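Local coordinates for flavin reductase domain protein (Arthrobacter sp., PDB 2QCK) that probably binds a flavin such as FMN and may act as a flavin reductase, at residues G23-Y31 with I67-L78. Residues are numbered along the deposited sequence; the frame is centred on the assembly and turned at random.
Sequences GVAIITVNY and IANTTHIGVHML
Ile26 and His76 form a hydrogen-bonded antiparallel pair with an added side-chain bond. Ile26 N donates to His76 O, in the carbonyl plane on a lone pair. Ile26 O takes two bonds from one residue. His76 N reaches Ile26 O at 2.7 Å and His76 ND1 reaches Ile26 O at 3.1 Å. With CG anti to its own carbonyl carbon (chi1 -58°), the imidazole lies beside Ile26 and Thr28, its edge toward them. The ND1 bond lies in the ring plane but comes from above the carbonyl plane, 42° out of it. This bond restrains the rotation of the ring. His76 CE1, at the ring edge, lies 3.5 Å from Thr28 OG1; that hydroxyl is hydrogen-bonded to Pro109 O.

Thr28 and Gly74 pair next, through Thr28 N to Gly74 O and Gly74 N to Thr28 O. Strands 25-31 and 72-77 are neighbours in a curled antiparallel sheet, consistent with the FMN-binding split barrel of this family. Strand 25-31 also pairs with 34-40, and 72-77 with 116-127. Water continues the pairing at both ends. One molecule donates to Val24 O at 2.6 Å and accepts from Leu78 N. Another donates to His72 O and accepts from Asn30 N at 2.8 Å.

The face with Ile27 is apolar: Ile27 CD1 lies 3.7 Å from Val75 CG2, and Ile27 CG2 meets Ile73 CD1. Phe55 packs on Ile27 and Ile73. Further along, Val29 CG2 presses on Thr70 CG2 at 3.5 Å, while Thr70 OG1 is hydrogen-bonded to Ala66 O.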
loop_
_atom_site.group_PDB
_atom_site.type_symbol
_atom_site.label_atom_id
_atom_site.label_comp_id
_atom_site.label_asym_id
_atom_site.label_seq_id
_atom_site.Cartn_x
_atom_site.Cartn_y
_atom_site.Cartn_z
ATOM N N GLY A 23 3.883 5.313 0.782
ATOM C CA GLY A 23 5.275 5.243 1.159
ATOM C C GLY A 23 6.089 4.605 0.076
ATOM O O GLY A 23 5.556 3.891 -0.737
ATOM N N VAL A 24 7.409 4.799 0.112
ATOM C CA VAL A 24 8.285 4.348 -0.969
ATOM C C VAL A 24 9.242 3.313 -0.391
ATOM O O VAL A 24 9.889 3.585 0.617
ATOM C CB VAL A 24 9.035 5.552 -1.628
ATOM C CG1 VAL A 24 9.897 5.097 -2.840
ATOM C CG2 VAL A 24 8.022 6.638 -2.049
ATOM N N ALA A 25 9.273 2.121 -1.009
ATOM C CA ALA A 25 10.229 1.062 -0.696
ATOM C C ALA A 25 10.964 0.664 -1.986
ATOM O O ALA A 25 10.566 1.079 -3.048
ATOM C CB ALA A 25 9.485 -0.167 -0.079
ATOM N N ILE A 26 12.049 -0.113 -1.880
ATOM C CA ILE A 26 12.698 -0.732 -3.035
ATOM C C ILE A 26 12.835 -2.240 -2.835
ATOM O O ILE A 26 13.234 -2.722 -1.734
ATOM C CB ILE A 26 14.104 -0.147 -3.383
ATOM C CG1 ILE A 26 13.992 1.345 -3.733
ATOM C CG2 ILE A 26 14.654 -0.962 -4.532
ATOM C CD1 ILE A 26 15.283 2.163 -3.612
ATOM N N ILE A 27 12.466 -2.984 -3.881
ATOM C CA ILE A 27 12.524 -4.462 -3.880
ATOM C C ILE A 27 13.747 -4.840 -4.665
ATOM O O ILE A 27 13.981 -4.257 -5.701
ATOM C CB ILE A 27 11.285 -5.081 -4.557
ATOM C CG1 ILE A 27 10.045 -4.745 -3.752
ATOM C CG2 ILE A 27 11.427 -6.645 -4.731
ATOM C CD1 ILE A 27 9.863 -5.603 -2.521
ATOM N N THR A 28 14.500 -5.813 -4.165
ATOM C CA THR A 28 15.732 -6.286 -4.858
ATOM C C THR A 28 15.628 -7.799 -5.030
ATOM O O THR A 28 14.986 -8.466 -4.234
ATOM C CB THR A 28 16.957 -5.942 -4.077
ATOM O OG1 THR A 28 16.833 -6.503 -2.727
ATOM C CG2 THR A 28 17.143 -4.407 -4.098
ATOM N N VAL A 29 16.166 -8.332 -6.129
ATOM C CA VAL A 29 16.191 -9.758 -6.333
ATOM C C VAL A 29 17.440 -10.065 -7.116
ATOM O O VAL A 29 17.892 -9.248 -7.920
ATOM C CB VAL A 29 14.950 -10.253 -7.048
ATOM C CG1 VAL A 29 14.737 -9.531 -8.363
ATOM C CG2 VAL A 29 14.995 -11.778 -7.225
ATOM N N ASN A 30 18.019 -11.208 -6.818
ATOM C CA ASN A 30 19.206 -11.728 -7.532
ATOM C C ASN A 30 18.788 -12.895 -8.429
ATOM O O ASN A 30 18.572 -14.043 -7.967
ATOM C CB ASN A 30 20.225 -12.164 -6.479
ATOM C CG ASN A 30 21.566 -12.544 -7.073
ATOM O OD1 ASN A 30 21.712 -12.750 -8.283
ATOM N ND2 ASN A 30 22.561 -12.636 -6.210
ATOM N N TYR A 31 18.672 -12.596 -9.712
ATOM C CA TYR A 31 18.232 -13.557 -10.690
ATOM C C TYR A 31 19.444 -14.254 -11.287
ATOM O O TYR A 31 20.087 -13.747 -12.202
ATOM C CB TYR A 31 17.453 -12.847 -11.778
ATOM C CG TYR A 31 16.742 -13.730 -12.762
ATOM C CD1 TYR A 31 16.373 -15.042 -12.450
ATOM C CD2 TYR A 31 16.397 -13.227 -14.002
ATOM C CE1 TYR A 31 15.719 -15.827 -13.381
ATOM C CE2 TYR A 31 15.730 -13.979 -14.917
ATOM C CZ TYR A 31 15.386 -15.277 -14.621
ATOM O OH TYR A 31 14.715 -16.005 -15.587
ATOM N N ILE A 67 11.531 -11.906 -10.579
ATOM C CA ILE A 67 10.521 -12.200 -9.552
ATOM C C ILE A 67 9.753 -13.516 -9.790
ATOM O O ILE A 67 9.453 -14.273 -8.837
ATOM C CB ILE A 67 9.549 -10.981 -9.414
ATOM C CG1 ILE A 67 10.307 -9.737 -8.906
ATOM C CG2 ILE A 67 8.423 -11.274 -8.433
ATOM C CD1 ILE A 67 10.691 -9.753 -7.428
ATOM N N ALA A 68 9.352 -13.756 -11.030
ATOM C CA ALA A 68 8.732 -14.991 -11.454
ATOM C C ALA A 68 9.571 -16.253 -11.175
ATOM O O ALA A 68 9.025 -17.312 -10.860
ATOM C CB ALA A 68 8.405 -14.918 -12.951
ATOM N N ASN A 69 10.888 -16.131 -11.301
ATOM C CA ASN A 69 11.788 -17.253 -11.249
ATOM C C ASN A 69 12.752 -17.275 -10.084
ATOM O O ASN A 69 13.605 -18.132 -10.032
ATOM C CB ASN A 69 12.560 -17.308 -12.545
ATOM C CG ASN A 69 11.654 -17.504 -13.721
ATOM O OD1 ASN A 69 11.605 -16.688 -14.649
ATOM N ND2 ASN A 69 10.880 -18.552 -13.661
ATOM N N THR A 70 12.546 -16.421 -9.091
ATOM C CA THR A 70 13.389 -16.411 -7.912
ATOM C C THR A 70 12.570 -16.475 -6.665
ATOM O O THR A 70 11.408 -16.042 -6.654
ATOM C CB THR A 70 14.294 -15.169 -7.928
ATOM O OG1 THR A 70 14.976 -15.139 -9.192
ATOM C CG2 THR A 70 15.370 -15.241 -6.822
ATOM N N THR A 71 13.146 -17.030 -5.606
ATOM C CA THR A 71 12.438 -17.110 -4.329
ATOM C C THR A 71 12.778 -16.024 -3.299
ATOM O O THR A 71 11.879 -15.456 -2.704
ATOM C CB THR A 71 12.583 -18.485 -3.680
ATOM O OG1 THR A 71 11.889 -19.442 -4.474
ATOM C CG2 THR A 71 11.998 -18.471 -2.268
ATOM N N HIS A 72 14.047 -15.724 -3.068
ATOM C CA HIS A 72 14.400 -14.714 -2.055
ATOM C C HIS A 72 14.464 -13.343 -2.664
ATOM O O HIS A 72 14.994 -13.172 -3.762
ATOM C CB HIS A 72 15.688 -15.082 -1.349
ATOM C CG HIS A 72 15.551 -16.353 -0.573
ATOM N ND1 HIS A 72 15.848 -17.581 -1.113
ATOM C CD2 HIS A 72 15.007 -16.594 0.643
ATOM C CE1 HIS A 72 15.553 -18.522 -0.236
ATOM N NE2 HIS A 72 15.037 -17.949 0.836
ATOM N N ILE A 73 13.870 -12.393 -1.949
ATOM C CA ILE A 73 13.891 -10.988 -2.300
ATOM C C ILE A 73 14.139 -10.115 -1.065
ATOM O O ILE A 73 13.999 -10.548 0.078
ATOM C CB ILE A 73 12.593 -10.537 -3.016
ATOM C CG1 ILE A 73 11.387 -10.440 -2.074
ATOM C CG2 ILE A 73 12.225 -11.488 -4.142
ATOM C CD1 ILE A 73 10.176 -9.756 -2.782
ATOM N N GLY A 74 14.552 -8.881 -1.308
ATOM C CA GLY A 74 14.686 -7.892 -0.242
ATOM C C GLY A 74 13.695 -6.766 -0.421
ATOM O O GLY A 74 13.375 -6.390 -1.530
ATOM N N VAL A 75 13.195 -6.226 0.683
ATOM C CA VAL A 75 12.497 -4.957 0.636
ATOM C C VAL A 75 13.181 -3.906 1.519
ATOM O O VAL A 75 13.612 -4.209 2.642
ATOM C CB VAL A 75 10.944 -5.102 0.989
ATOM C CG1 VAL A 75 10.728 -5.512 2.396
ATOM C CG2 VAL A 75 10.202 -3.804 0.671
ATOM N N HIS A 76 13.293 -2.684 0.994
ATOM C CA HIS A 76 13.978 -1.580 1.692
ATOM C C HIS A 76 13.048 -0.426 1.923
ATOM O O HIS A 76 12.465 0.092 0.981
ATOM C CB HIS A 76 15.156 -1.086 0.899
ATOM C CG HIS A 76 16.151 -2.156 0.611
ATOM N ND1 HIS A 76 15.909 -3.150 -0.313
ATOM C CD2 HIS A 76 17.382 -2.390 1.114
ATOM C CE1 HIS A 76 16.962 -3.946 -0.378
ATOM N NE2 HIS A 76 17.865 -3.509 0.485
HETATM N N MSE A 77 12.898 -0.043 3.174
HETATM C CA MSE A 77 12.128 1.164 3.540
HETATM C C MSE A 77 13.093 2.331 3.432
HETATM O O MSE A 77 14.276 2.212 3.781
HETATM C CB MSE A 77 11.612 1.062 4.968
HETATM C CG MSE A 77 10.367 0.223 5.081
HETATM SE SE MSE A 77 10.597 -1.691 4.648
HETATM C CE MSE A 77 8.725 -2.253 5.116
ATOM N N LEU A 78 12.577 3.442 2.923
ATOM C CA LEU A 78 13.357 4.602 2.530
ATOM C C LEU A 78 13.028 5.785 3.416
ATOM O O LEU A 78 11.887 5.974 3.838
ATOM C CB LEU A 78 13.048 4.948 1.054
ATOM C CG LEU A 78 13.418 3.886 0.020
ATOM C CD1 LEU A 78 13.406 4.461 -1.389
ATOM C CD2 LEU A 78 14.789 3.271 0.298
HETATM O O HOH W 1 9.375 3.128 3.146
HETATM O O HOH W 2 17.520 -12.495 -4.329
#